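Local coordinates for protein KLLA0E08119p (Kluyveromyces lactis, PDB 3VA7) that probably catalyses the biotin- and ATP-dependent carboxylation of urea to urea-1-carboxylate, with this chain holding the urea carboxylase part of a longer multifunctional enzyme, at residues A477-A482 / L540-T545; G594-P599 / D625-N630; P273-A278 / F304-Q309. One frame throughout, in Å; residues are numbered along the deposited sequence.

Interaction 1: A477-A482 / L540-T545; sequences AFEVLA and LFHTET
L540 and E479 form an antiparallel hydrogen-bonded pair, each giving its N-H and its C=O to the other. L540 N donates to E479 O at 2.8 Å, and E479 N returns a bond of 2.8 Å to L540 O. Both donors lie in the plane of the carbonyl they use, although the first bond is clearly the straighter. Beyond the non-hydrogen-bonded pair F478 and F541, H542 N meets A477 O at 3.1 Å, almost head-on to the carbonyl.

The side chains divide between the two faces of the sheet. On the face of E479 and L540, the extended E479 chain has its CG opposite the backbone N (chi1 175°), which brings the carboxylate to the edge of the H542 ring. Carboxylate and imidazole are nearly coplanar, their planes 18° apart, but the finer details of this approach are doubtful. An alanine in place of H542 removes the ring beside the E479 carboxylate, which would probably be freer to turn. E479 OE1 also has a long, weak ion pair with K375.

On the other face F478 sets its CB squarely over the F541 ring, 4.0 Å from the centroid, a CH-pi contact. Its own ring leads away, and the two aromatic planes, 30° apart, are slid so far that they barely overlap. Farther along, L481 CD2 packs 3.7 Å from L540 CB, where L481 and A482 both face K538 in a classic beta bulge. The whole is an antiparallel strand pair in the interior of a six-stranded sheet, strand 477-480 lying between 538-541 and 626-628.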
ATOM      1  N   ALA A 477      -6.450 -11.512  19.189  1.00 49.70           N
ATOM      2  CA  ALA A 477      -5.851 -11.586  17.863  1.00 48.47           C
ATOM      3  C   ALA A 477      -5.453 -13.006  17.404  1.00 47.86           C
ATOM      4  O   ALA A 477      -5.351 -13.934  18.209  1.00 47.65           O
ATOM      5  CB  ALA A 477      -4.597 -10.710  17.853  1.00 48.05           C
ATOM      6  N   PHE A 478      -5.169 -13.189  16.123  1.00 46.67           N
ATOM      7  CA  PHE A 478      -4.519 -14.454  15.780  1.00 46.49           C
ATOM      8  C   PHE A 478      -3.083 -14.261  15.297  1.00 46.35           C
ATOM      9  O   PHE A 478      -2.625 -13.155  15.204  1.00 46.90           O
ATOM     10  CB  PHE A 478      -5.402 -15.348  14.874  1.00 46.14           C
ATOM     11  CG  PHE A 478      -5.597 -14.837  13.478  1.00 44.14           C
ATOM     12  CD1 PHE A 478      -4.715 -15.204  12.458  1.00 43.57           C
ATOM     13  CD2 PHE A 478      -6.676 -14.031  13.170  1.00 43.82           C
ATOM     14  CE1 PHE A 478      -4.900 -14.767  11.151  1.00 41.72           C
ATOM     15  CE2 PHE A 478      -6.883 -13.582  11.862  1.00 42.70           C
ATOM     16  CZ  PHE A 478      -5.990 -13.963  10.851  1.00 43.53           C
ATOM     17  N   GLU A 479      -2.364 -15.325  15.005  1.00 46.81           N
ATOM     18  CA  GLU A 479      -0.966 -15.195  14.635  1.00 47.21           C
ATOM     19  C   GLU A 479      -0.679 -16.189  13.548  1.00 46.77           C
ATOM     20  O   GLU A 479      -1.118 -17.318  13.618  1.00 46.87           O
ATOM     21  CB  GLU A 479      -0.057 -15.449  15.853  1.00 47.67           C
ATOM     22  CG  GLU A 479       1.462 -15.458  15.545  1.00 49.31           C
ATOM     23  CD  GLU A 479       2.352 -15.821  16.754  1.00 51.76           C
ATOM     24  OE1 GLU A 479       3.553 -16.165  16.528  1.00 48.57           O
ATOM     25  OE2 GLU A 479       1.839 -15.753  17.911  1.00 51.10           O
ATOM     26  N   VAL A 480       0.090 -15.777  12.557  1.00 46.85           N
ATOM     27  CA  VAL A 480       0.305 -16.608  11.409  1.00 47.18           C
ATOM     28  C   VAL A 480       1.516 -17.533  11.595  1.00 48.33           C
ATOM     29  O   VAL A 480       2.678 -17.123  11.398  1.00 49.54           O
ATOM     30  CB  VAL A 480       0.483 -15.737  10.157  1.00 47.16           C
ATOM     31  CG1 VAL A 480       0.737 -16.611   8.942  1.00 46.42           C
ATOM     32  CG2 VAL A 480      -0.732 -14.846   9.951  1.00 44.59           C
ATOM     33  N   LEU A 481       1.255 -18.782  11.958  1.00 48.42           N
ATOM     34  CA  LEU A 481       2.337 -19.765  12.062  1.00 48.61           C
ATOM     35  C   LEU A 481       2.889 -20.152  10.711  1.00 49.27           C
ATOM     36  O   LEU A 481       4.038 -20.576  10.632  1.00 50.36           O
ATOM     37  CB  LEU A 481       1.865 -21.042  12.756  1.00 48.66           C
ATOM     38  CG  LEU A 481       1.858 -21.215  14.280  1.00 47.12           C
ATOM     39  CD1 LEU A 481       2.117 -19.926  15.046  1.00 42.04           C
ATOM     40  CD2 LEU A 481       0.518 -21.863  14.661  1.00 45.93           C
ATOM     41  N   ALA A 482       2.054 -20.062   9.664  1.00 49.14           N
ATOM     42  CA  ALA A 482       2.451 -20.305   8.259  1.00 48.02           C
ATOM     43  C   ALA A 482       1.452 -19.540   7.354  1.00 47.98           C
ATOM     44  O   ALA A 482       0.272 -19.456   7.703  1.00 47.62           O
ATOM     45  CB  ALA A 482       2.421 -21.753   7.960  1.00 47.45           C
ATOM     46  N   LEU A 540      -2.423 -19.498  14.896  1.00 45.50           N
ATOM     47  CA  LEU A 540      -2.545 -19.683  16.321  1.00 46.26           C
ATOM     48  C   LEU A 540      -3.491 -18.623  16.870  1.00 46.63           C
ATOM     49  O   LEU A 540      -3.341 -17.445  16.609  1.00 46.64           O
ATOM     50  CB  LEU A 540      -1.171 -19.593  16.996  1.00 46.56           C
ATOM     51  CG  LEU A 540      -0.984 -19.501  18.531  1.00 47.64           C
ATOM     52  CD1 LEU A 540      -1.912 -20.451  19.281  1.00 49.08           C
ATOM     53  CD2 LEU A 540       0.483 -19.794  18.905  1.00 47.58           C
ATOM     54  N   PHE A 541      -4.481 -19.051  17.622  1.00 47.13           N
ATOM     55  CA  PHE A 541      -5.436 -18.112  18.136  1.00 47.77           C
ATOM     56  C   PHE A 541      -5.092 -17.766  19.576  1.00 49.06           C
ATOM     57  O   PHE A 541      -4.833 -18.674  20.385  1.00 49.89           O
ATOM     58  CB  PHE A 541      -6.836 -18.691  18.027  1.00 46.71           C
ATOM     59  CG  PHE A 541      -7.483 -18.451  16.711  1.00 44.45           C
ATOM     60  CD1 PHE A 541      -8.402 -17.416  16.553  1.00 43.96           C
ATOM     61  CD2 PHE A 541      -7.185 -19.246  15.626  1.00 42.44           C
ATOM     62  CE1 PHE A 541      -9.011 -17.195  15.335  1.00 43.26           C
ATOM     63  CE2 PHE A 541      -7.782 -19.023  14.391  1.00 40.84           C
ATOM     64  CZ  PHE A 541      -8.677 -18.006  14.238  1.00 41.21           C
ATOM     65  N   HIS A 542      -5.097 -16.473  19.889  1.00 49.26           N
ATOM     66  CA  HIS A 542      -4.629 -16.006  21.188  1.00 50.18           C
ATOM     67  C   HIS A 542      -5.773 -15.630  22.064  1.00 50.25           C
ATOM     68  O   HIS A 542      -5.614 -15.135  23.199  1.00 50.20           O
ATOM     69  CB  HIS A 542      -3.682 -14.830  21.014  1.00 49.98           C
ATOM     70  CG  HIS A 542      -2.316 -15.270  20.657  1.00 51.40           C
ATOM     71  ND1 HIS A 542      -1.762 -15.045  19.417  1.00 51.77           N
ATOM     72  CD2 HIS A 542      -1.419 -16.011  21.349  1.00 53.27           C
ATOM     73  CE1 HIS A 542      -0.555 -15.581  19.375  1.00 52.62           C
ATOM     74  NE2 HIS A 542      -0.324 -16.175  20.534  1.00 53.92           N
ATOM     75  N   THR A 543      -6.938 -15.861  21.506  1.00 50.48           N
ATOM     76  CA  THR A 543      -8.147 -15.448  22.140  1.00 51.29           C
ATOM     77  C   THR A 543      -9.253 -16.386  21.620  1.00 51.43           C
ATOM     78  O   THR A 543      -8.978 -17.277  20.814  1.00 51.67           O
ATOM     79  CB  THR A 543      -8.384 -14.002  21.813  1.00 50.58           C
ATOM     80  OG1 THR A 543      -9.522 -13.542  22.541  1.00 54.53           O
ATOM     81  CG2 THR A 543      -8.635 -13.856  20.323  1.00 50.67           C
ATOM     82  N   GLU A 544     -10.487 -16.204  22.064  1.00 52.00           N
ATOM     83  CA  GLU A 544     -11.554 -17.130  21.662  1.00 52.75           C
ATOM     84  C   GLU A 544     -12.506 -16.532  20.655  1.00 51.96           C
ATOM     85  O   GLU A 544     -12.772 -15.340  20.676  1.00 52.20           O
ATOM     86  CB  GLU A 544     -12.324 -17.689  22.878  1.00 53.10           C
ATOM     87  CG  GLU A 544     -13.075 -16.668  23.733  1.00 57.50           C
ATOM     88  CD  GLU A 544     -14.309 -17.275  24.445  1.00 65.41           C
ATOM     89  OE1 GLU A 544     -14.234 -18.451  24.926  1.00 65.65           O
ATOM     90  OE2 GLU A 544     -15.363 -16.574  24.505  1.00 67.42           O
ATOM     91  N   THR A 545     -13.057 -17.372  19.788  1.00 51.64           N
ATOM     92  CA  THR A 545     -13.977 -16.882  18.761  1.00 50.59           C
ATOM     93  C   THR A 545     -14.659 -18.045  18.050  1.00 49.51           C
ATOM     94  O   THR A 545     -14.432 -19.195  18.398  1.00 50.50           O
ATOM     95  CB  THR A 545     -13.206 -15.960  17.721  1.00 50.86           C
ATOM     96  OG1 THR A 545     -14.108 -15.406  16.743  1.00 49.98           O
ATOM     97  CG2 THR A 545     -12.071 -16.720  17.038  1.00 50.39           C
TER

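Interaction 2: G594-P599 / D625-N630; sequences GGIDVP and DVLFLN
D597 and F628 supply the firmer of two hydrogen bonds between these segments. D597 N donates to F628 O at 2.8 Å with an angle of 153° at the hydrogen, approaching 21° from the carbonyl plane. The other bond is weak: N630 ND2 reaches G594 O at 3.4 Å. It depends on N630 holding its CG on the far side of CB from the backbone N (chi1 167°), which swings the amide over towards the glycine carbonyl. One bond is main chain to main chain; the weak one adds a side chain at the G594 end.

Apolar contact is concentrated on one pair. I596 CG2 touches L627 CD2 at 3.6 Å, the branches meeting at a slant. D597 CB lies farther off, 4.2 Å from F628 CB. Packing against the carbonyl is separate: F628 O has D597 CB at 3.4 Å and I596 CG2 at 3.9 Å. The carboxylate of D597 finds its partner elsewhere, OD1 being hydrogen-bonded to S637 OG.

Backbone shape matters too. G594 has a positive phi at which a side chain would collide with the preceding carbonyl oxygen and also press towards N630 O, and G595 has a positive phi as well.

In the fold, 594-599 lies in the loop after strand 587-592 of a five-stranded sheet, and I596 is also backbone-bonded to P528. Strand 626-628 is an outermost strand of the six-stranded sheet, paired on its other flank with strand 477-480, while L627 and V598 both touch V489 of strand 488-490; the contact thus joins the two sheets.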
ATOM      1  N   GLY A 594     -17.115 -11.362  14.098  1.00 37.08           N
ATOM      2  CA  GLY A 594     -16.705  -9.999  14.392  1.00 38.21           C
ATOM      3  C   GLY A 594     -15.750  -9.391  13.364  1.00 39.54           C
ATOM      4  O   GLY A 594     -15.524  -8.182  13.364  1.00 40.41           O
ATOM      5  N   GLY A 595     -15.166 -10.219  12.504  1.00 39.45           N
ATOM      6  CA  GLY A 595     -14.363  -9.739  11.397  1.00 40.69           C
ATOM      7  C   GLY A 595     -12.939  -9.470  11.814  1.00 41.58           C
ATOM      8  O   GLY A 595     -12.635  -9.554  12.993  1.00 42.62           O
ATOM      9  N   ILE A 596     -12.061  -9.157  10.856  1.00 41.69           N
ATOM     10  CA  ILE A 596     -10.646  -8.893  11.161  1.00 41.47           C
ATOM     11  C   ILE A 596     -10.377  -7.382  11.193  1.00 42.08           C
ATOM     12  O   ILE A 596     -10.944  -6.642  10.386  1.00 41.85           O
ATOM     13  CB  ILE A 596      -9.722  -9.537  10.115  1.00 41.13           C
ATOM     14  CG1 ILE A 596      -9.900 -11.046  10.075  1.00 38.97           C
ATOM     15  CG2 ILE A 596      -8.280  -9.164  10.366  1.00 40.37           C
ATOM     16  CD1 ILE A 596      -9.832 -11.585   8.664  1.00 37.09           C
ATOM     17  N   ASP A 597      -9.507  -6.934  12.113  1.00 42.55           N
ATOM     18  CA  ASP A 597      -9.344  -5.490  12.390  1.00 43.09           C
ATOM     19  C   ASP A 597      -8.166  -4.843  11.716  1.00 41.62           C
ATOM     20  O   ASP A 597      -7.012  -4.887  12.189  1.00 40.73           O
ATOM     21  CB  ASP A 597      -9.313  -5.161  13.894  1.00 44.77           C
ATOM     22  CG  ASP A 597      -9.657  -3.677  14.177  1.00 50.03           C
ATOM     23  OD1 ASP A 597     -10.819  -3.231  13.911  1.00 53.94           O
ATOM     24  OD2 ASP A 597      -8.748  -2.963  14.663  1.00 54.59           O
ATOM     25  N   VAL A 598      -8.502  -4.172  10.624  1.00 40.60           N
ATOM     26  CA  VAL A 598      -7.514  -3.636   9.725  1.00 39.00           C
ATOM     27  C   VAL A 598      -8.065  -2.300   9.238  1.00 37.81           C
ATOM     28  O   VAL A 598      -9.250  -2.149   9.086  1.00 37.37           O
ATOM     29  CB  VAL A 598      -7.256  -4.726   8.626  1.00 39.28           C
ATOM     30  CG1 VAL A 598      -8.091  -4.521   7.367  1.00 38.08           C
ATOM     31  CG2 VAL A 598      -5.792  -4.912   8.381  1.00 38.67           C
ATOM     32  N   PRO A 599      -7.209  -1.298   9.048  1.00 37.59           N
ATOM     33  CA  PRO A 599      -7.774   0.018   8.630  1.00 36.24           C
ATOM     34  C   PRO A 599      -8.381   0.017   7.211  1.00 35.19           C
ATOM     35  O   PRO A 599      -7.917  -0.740   6.354  1.00 34.39           O
ATOM     36  CB  PRO A 599      -6.571   0.967   8.728  1.00 35.88           C
ATOM     37  CG  PRO A 599      -5.317   0.033   8.637  1.00 37.57           C
ATOM     38  CD  PRO A 599      -5.741  -1.272   9.266  1.00 37.74           C
ATOM     39  N   ASP A 625       3.089 -12.700  10.985  1.00 45.36           N
ATOM     40  CA  ASP A 625       2.016 -11.684  11.149  1.00 45.01           C
ATOM     41  C   ASP A 625       1.058 -11.971  12.295  1.00 44.65           C
ATOM     42  O   ASP A 625       0.859 -13.117  12.676  1.00 44.17           O
ATOM     43  CB  ASP A 625       1.185 -11.482   9.875  1.00 45.38           C
ATOM     44  CG  ASP A 625       1.987 -10.917   8.723  1.00 46.95           C
ATOM     45  OD1 ASP A 625       2.943 -10.135   8.968  1.00 46.13           O
ATOM     46  OD2 ASP A 625       1.641 -11.275   7.566  1.00 48.40           O
ATOM     47  N   VAL A 626       0.444 -10.902  12.805  1.00 45.33           N
ATOM     48  CA  VAL A 626      -0.469 -10.926  13.936  1.00 44.92           C
ATOM     49  C   VAL A 626      -1.725 -10.088  13.654  1.00 46.69           C
ATOM     50  O   VAL A 626      -1.681  -8.854  13.668  1.00 47.57           O
ATOM     51  CB  VAL A 626       0.233 -10.347  15.180  1.00 44.96           C
ATOM     52  CG1 VAL A 626      -0.752 -10.005  16.287  1.00 42.48           C
ATOM     53  CG2 VAL A 626       1.383 -11.286  15.672  1.00 43.25           C
ATOM     54  N   LEU A 627      -2.873 -10.738  13.469  1.00 47.33           N
ATOM     55  CA  LEU A 627      -4.078 -10.005  13.133  1.00 47.45           C
ATOM     56  C   LEU A 627      -5.073  -9.932  14.253  1.00 48.13           C
ATOM     57  O   LEU A 627      -5.417 -10.943  14.835  1.00 48.59           O
ATOM     58  CB  LEU A 627      -4.730 -10.631  11.911  1.00 47.30           C
ATOM     59  CG  LEU A 627      -4.111 -10.273  10.563  1.00 45.82           C
ATOM     60  CD1 LEU A 627      -2.825 -11.050  10.298  1.00 44.11           C
ATOM     61  CD2 LEU A 627      -5.133 -10.574   9.516  1.00 44.32           C
ATOM     62  N   PHE A 628      -5.569  -8.726  14.486  1.00 49.01           N
ATOM     63  CA  PHE A 628      -6.424  -8.391  15.604  1.00 50.32           C
ATOM     64  C   PHE A 628      -7.882  -8.595  15.303  1.00 52.06           C
ATOM     65  O   PHE A 628      -8.302  -8.350  14.164  1.00 52.12           O
ATOM     66  CB  PHE A 628      -6.155  -6.938  16.065  1.00 50.08           C
ATOM     67  CG  PHE A 628      -4.901  -6.824  16.863  1.00 49.89           C
ATOM     68  CD1 PHE A 628      -3.666  -6.674  16.224  1.00 50.96           C
ATOM     69  CD2 PHE A 628      -4.927  -6.995  18.237  1.00 48.28           C
ATOM     70  CE1 PHE A 628      -2.474  -6.648  16.955  1.00 50.35           C
ATOM     71  CE2 PHE A 628      -3.762  -6.968  18.975  1.00 48.69           C
ATOM     72  CZ  PHE A 628      -2.527  -6.805  18.333  1.00 49.77           C
ATOM     73  N   LEU A 629      -8.648  -9.034  16.318  1.00 53.55           N
ATOM     74  CA  LEU A 629     -10.089  -9.274  16.170  1.00 55.12           C
ATOM     75  C   LEU A 629     -10.883  -8.221  16.892  1.00 57.29           C
ATOM     76  O   LEU A 629     -10.305  -7.297  17.447  1.00 57.61           O
ATOM     77  CB  LEU A 629     -10.497 -10.632  16.707  1.00 54.31           C
ATOM     78  CG  LEU A 629      -9.799 -11.900  16.235  1.00 53.46           C
ATOM     79  CD1 LEU A 629     -10.676 -13.066  16.676  1.00 52.00           C
ATOM     80  CD2 LEU A 629      -9.543 -11.927  14.715  1.00 51.48           C
ATOM     81  N   ASN A 630     -12.202  -8.393  16.916  1.00 59.86           N
ATOM     82  CA  ASN A 630     -13.118  -7.406  17.453  1.00 62.73           C
ATOM     83  C   ASN A 630     -13.996  -8.003  18.575  1.00 65.23           C
ATOM     84  O   ASN A 630     -15.225  -8.099  18.423  1.00 65.61           O
ATOM     85  CB  ASN A 630     -13.964  -6.863  16.290  1.00 62.35           C
ATOM     86  CG  ASN A 630     -15.184  -6.054  16.745  1.00 64.07           C
ATOM     87  OD1 ASN A 630     -15.184  -5.454  17.833  1.00 67.80           O
ATOM     88  ND2 ASN A 630     -16.231  -6.024  15.902  1.00 62.28           N
TER

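Interaction 3: P273-A278 / F304-Q309; sequences PNLPEA and FIYDEQ
Y306, near the end of strand 299-307, meets N274, L275 and P276 in the turn that leads into helix 277-293. This is part of the biotin carboxylase component, in its ATP-binding domain of the ATP-grasp family, and P276 occupies the N-cap position of the helix. A single aromatic ring here packs against three successive residues of the lead-in. The Y306 CG lies opposite the backbone N (chi1 -179°), which carries the ring out from the strand. L275 CD1 comes down on one face, 3.4 Å from Y306 CZ and 3.8 Å from the ring centroid, 28° off the normal and therefore shifted towards the hydroxyl end. The opposite face is covered by E308 CA of the ring's own segment, so the tyrosine is sandwiched between a methyl of the turn and its own backbone. N274 O lies in the ring plane at the edge, 3.7 Å from Y306 CE2. At the far end of the ring the hydroxyl has P276 CD beside it, 3.3 Å from Y306 OH, and is hydrogen-bonded to D311 OD2, which helps to hold the phenol end in place.

Two residues on, E308 carries the contact out to the surface. Its extended side chain crosses that of N274 at a slant, the carboxylate and amide planes 29° apart. R235 reaches both, through a weak hydrogen bond to N274 O and a long, weak ion pair with E308 OE2. That same carboxylate oxygen, E308 OE2, approaches N274 from the side of its CB and stands 3.1 Å from N274 ND2.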
ATOM      1  N   PRO A 273       3.817   7.878  42.853  1.00 50.10           N
ATOM      2  CA  PRO A 273       2.745   7.471  43.754  1.00 51.44           C
ATOM      3  C   PRO A 273       3.332   6.905  45.066  1.00 53.02           C
ATOM      4  O   PRO A 273       4.462   6.416  45.057  1.00 52.10           O
ATOM      5  CB  PRO A 273       2.070   6.356  42.963  1.00 51.30           C
ATOM      6  CG  PRO A 273       3.224   5.694  42.233  1.00 49.59           C
ATOM      7  CD  PRO A 273       4.054   6.875  41.791  1.00 49.94           C
ATOM      8  N   ASN A 274       2.559   6.977  46.159  1.00 55.56           N
ATOM      9  CA  ASN A 274       2.875   6.304  47.448  1.00 57.69           C
ATOM     10  C   ASN A 274       4.256   6.621  47.955  1.00 58.64           C
ATOM     11  O   ASN A 274       5.064   5.717  48.242  1.00 57.99           O
ATOM     12  CB  ASN A 274       2.734   4.779  47.360  1.00 58.00           C
ATOM     13  CG  ASN A 274       1.312   4.331  47.031  1.00 60.07           C
ATOM     14  OD1 ASN A 274       0.315   4.869  47.558  1.00 59.75           O
ATOM     15  ND2 ASN A 274       1.212   3.343  46.131  1.00 62.90           N
ATOM     16  N   LEU A 275       4.525   7.923  48.009  1.00 60.00           N
ATOM     17  CA  LEU A 275       5.780   8.428  48.514  1.00 61.00           C
ATOM     18  C   LEU A 275       5.470   9.607  49.401  1.00 61.70           C
ATOM     19  O   LEU A 275       4.854  10.584  48.957  1.00 61.52           O
ATOM     20  CB  LEU A 275       6.699   8.835  47.378  1.00 61.06           C
ATOM     21  CG  LEU A 275       7.994   9.564  47.711  1.00 61.42           C
ATOM     22  CD1 LEU A 275       9.074   8.588  48.101  1.00 60.39           C
ATOM     23  CD2 LEU A 275       8.409  10.340  46.476  1.00 61.41           C
ATOM     24  N   PRO A 276       5.875   9.502  50.676  1.00 62.54           N
ATOM     25  CA  PRO A 276       5.653  10.585  51.640  1.00 62.97           C
ATOM     26  C   PRO A 276       6.624  11.746  51.430  1.00 63.57           C
ATOM     27  O   PRO A 276       7.810  11.539  51.118  1.00 63.38           O
ATOM     28  CB  PRO A 276       5.900   9.913  52.990  1.00 63.10           C
ATOM     29  CG  PRO A 276       6.077   8.390  52.673  1.00 62.42           C
ATOM     30  CD  PRO A 276       6.519   8.319  51.281  1.00 61.96           C
ATOM     31  N   GLU A 277       6.092  12.956  51.580  1.00 64.30           N
ATOM     32  CA  GLU A 277       6.888  14.190  51.663  1.00 65.24           C
ATOM     33  C   GLU A 277       8.236  14.100  52.432  1.00 65.36           C
ATOM     34  O   GLU A 277       9.263  14.556  51.919  1.00 66.01           O
ATOM     35  CB  GLU A 277       6.039  15.305  52.255  1.00 64.84           C
ATOM     36  CG  GLU A 277       5.007  15.821  51.319  1.00 68.39           C
ATOM     37  CD  GLU A 277       5.587  16.759  50.240  1.00 74.15           C
ATOM     38  OE1 GLU A 277       6.723  17.303  50.415  1.00 73.69           O
ATOM     39  OE2 GLU A 277       4.877  16.960  49.216  1.00 76.08           O
ATOM     40  N   ALA A 278       8.236  13.559  53.654  1.00 65.28           N
ATOM     41  CA  ALA A 278       9.496  13.349  54.390  1.00 65.07           C
ATOM     42  C   ALA A 278      10.597  12.775  53.467  1.00 64.53           C
ATOM     43  O   ALA A 278      11.762  13.245  53.463  1.00 64.75           O
ATOM     44  CB  ALA A 278       9.290  12.432  55.645  1.00 64.88           C
ATOM     45  N   PHE A 304      17.251   6.926  41.989  1.00 50.10           N
ATOM     46  CA  PHE A 304      17.272   6.156  43.216  1.00 51.87           C
ATOM     47  C   PHE A 304      16.430   4.864  43.091  1.00 53.89           C
ATOM     48  O   PHE A 304      15.468   4.804  42.326  1.00 53.77           O
ATOM     49  CB  PHE A 304      16.651   6.973  44.327  1.00 51.40           C
ATOM     50  CG  PHE A 304      17.278   8.300  44.539  1.00 51.26           C
ATOM     51  CD1 PHE A 304      18.535   8.408  45.173  1.00 51.68           C
ATOM     52  CD2 PHE A 304      16.596   9.457  44.178  1.00 49.98           C
ATOM     53  CE1 PHE A 304      19.110   9.653  45.421  1.00 49.35           C
ATOM     54  CE2 PHE A 304      17.162  10.720  44.408  1.00 49.50           C
ATOM     55  CZ  PHE A 304      18.419  10.821  45.032  1.00 50.33           C
ATOM     56  N   ILE A 305      16.818   3.844  43.854  1.00 56.74           N
ATOM     57  CA  ILE A 305      15.997   2.683  44.172  1.00 58.79           C
ATOM     58  C   ILE A 305      15.159   3.061  45.384  1.00 60.45           C
ATOM     59  O   ILE A 305      15.648   3.786  46.271  1.00 60.62           O
ATOM     60  CB  ILE A 305      16.905   1.522  44.533  1.00 58.85           C
ATOM     61  CG1 ILE A 305      18.029   1.434  43.478  1.00 59.80           C
ATOM     62  CG2 ILE A 305      16.096   0.229  44.663  1.00 59.77           C
ATOM     63  CD1 ILE A 305      18.933   0.186  43.510  1.00 59.26           C
ATOM     64  N   TYR A 306      13.906   2.609  45.422  1.00 62.05           N
ATOM     65  CA  TYR A 306      13.002   2.937  46.537  1.00 64.27           C
ATOM     66  C   TYR A 306      12.247   1.712  47.091  1.00 66.48           C
ATOM     67  O   TYR A 306      11.511   1.032  46.352  1.00 66.94           O
ATOM     68  CB  TYR A 306      12.003   4.024  46.124  1.00 63.81           C
ATOM     69  CG  TYR A 306      11.011   4.480  47.189  1.00 62.89           C
ATOM     70  CD1 TYR A 306      11.452   4.934  48.428  1.00 63.77           C
ATOM     71  CD2 TYR A 306       9.634   4.514  46.933  1.00 61.78           C
ATOM     72  CE1 TYR A 306      10.550   5.386  49.417  1.00 64.42           C
ATOM     73  CE2 TYR A 306       8.711   4.963  47.914  1.00 62.12           C
ATOM     74  CZ  TYR A 306       9.186   5.395  49.162  1.00 63.61           C
ATOM     75  OH  TYR A 306       8.337   5.856  50.161  1.00 62.17           O
ATOM     76  N   ASP A 307      12.442   1.430  48.387  1.00 68.40           N
ATOM     77  CA  ASP A 307      11.677   0.400  49.081  1.00 69.74           C
ATOM     78  C   ASP A 307      10.455   1.072  49.672  1.00 70.40           C
ATOM     79  O   ASP A 307      10.545   1.786  50.682  1.00 70.46           O
ATOM     80  CB  ASP A 307      12.507  -0.272  50.176  1.00 70.11           C
ATOM     81  CG  ASP A 307      11.965  -1.651  50.561  1.00 71.88           C
ATOM     82  OD1 ASP A 307      10.739  -1.799  50.834  1.00 73.81           O
ATOM     83  OD2 ASP A 307      12.783  -2.595  50.590  1.00 72.51           O
ATOM     84  N   GLU A 308       9.322   0.850  49.012  1.00 71.39           N
ATOM     85  CA  GLU A 308       8.039   1.471  49.363  1.00 72.31           C
ATOM     86  C   GLU A 308       7.632   1.138  50.801  1.00 73.11           C
ATOM     87  O   GLU A 308       7.197   2.016  51.568  1.00 72.45           O
ATOM     88  CB  GLU A 308       6.977   0.968  48.388  1.00 72.19           C
ATOM     89  CG  GLU A 308       5.606   1.599  48.538  1.00 72.52           C
ATOM     90  CD  GLU A 308       4.708   1.277  47.357  1.00 73.94           C
ATOM     91  OE1 GLU A 308       5.120   0.475  46.475  1.00 74.33           O
ATOM     92  OE2 GLU A 308       3.595   1.830  47.306  1.00 74.03           O
ATOM     93  N   GLN A 309       7.793  -0.146  51.128  1.00 74.37           N
ATOM     94  CA  GLN A 309       7.476  -0.702  52.437  1.00 75.83           C
ATOM     95  C   GLN A 309       8.392  -0.127  53.536  1.00 76.15           C
ATOM     96  O   GLN A 309       7.912   0.491  54.502  1.00 75.82           O
ATOM     97  CB  GLN A 309       7.585  -2.233  52.391  1.00 76.18           C
ATOM     98  CG  GLN A 309       6.342  -2.968  51.896  1.00 77.22           C
ATOM     99  CD  GLN A 309       6.202  -4.354  52.545  1.00 79.22           C
ATOM    100  OE1 GLN A 309       7.180  -4.907  53.063  1.00 78.53           O
ATOM    101  NE2 GLN A 309       4.983  -4.911  52.528  1.00 79.74           N
TER

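Overall arrangement
Interactions 1 and 2 both reach one sheet, their centres 10 Å apart, whereas interaction 3 lies about 42 Å from either, between centres, in the biotin carboxylase part. Strand 477-480 of the first contact and strand 626-628 of the second lie side by side, with F478 N probably bonded to L627 O and V480 N to D625 O. Chemistry follows place. Interaction 2 is buried and joins loop to strand with one sound and one weak hydrogen bond and chiefly one apolar side-chain pair; interaction 1, partly buried, rests on regular backbone pairing. Interaction 3, at the surface, has no clear hydrogen bond between its segments and depends instead on packing around one tyrosine ring.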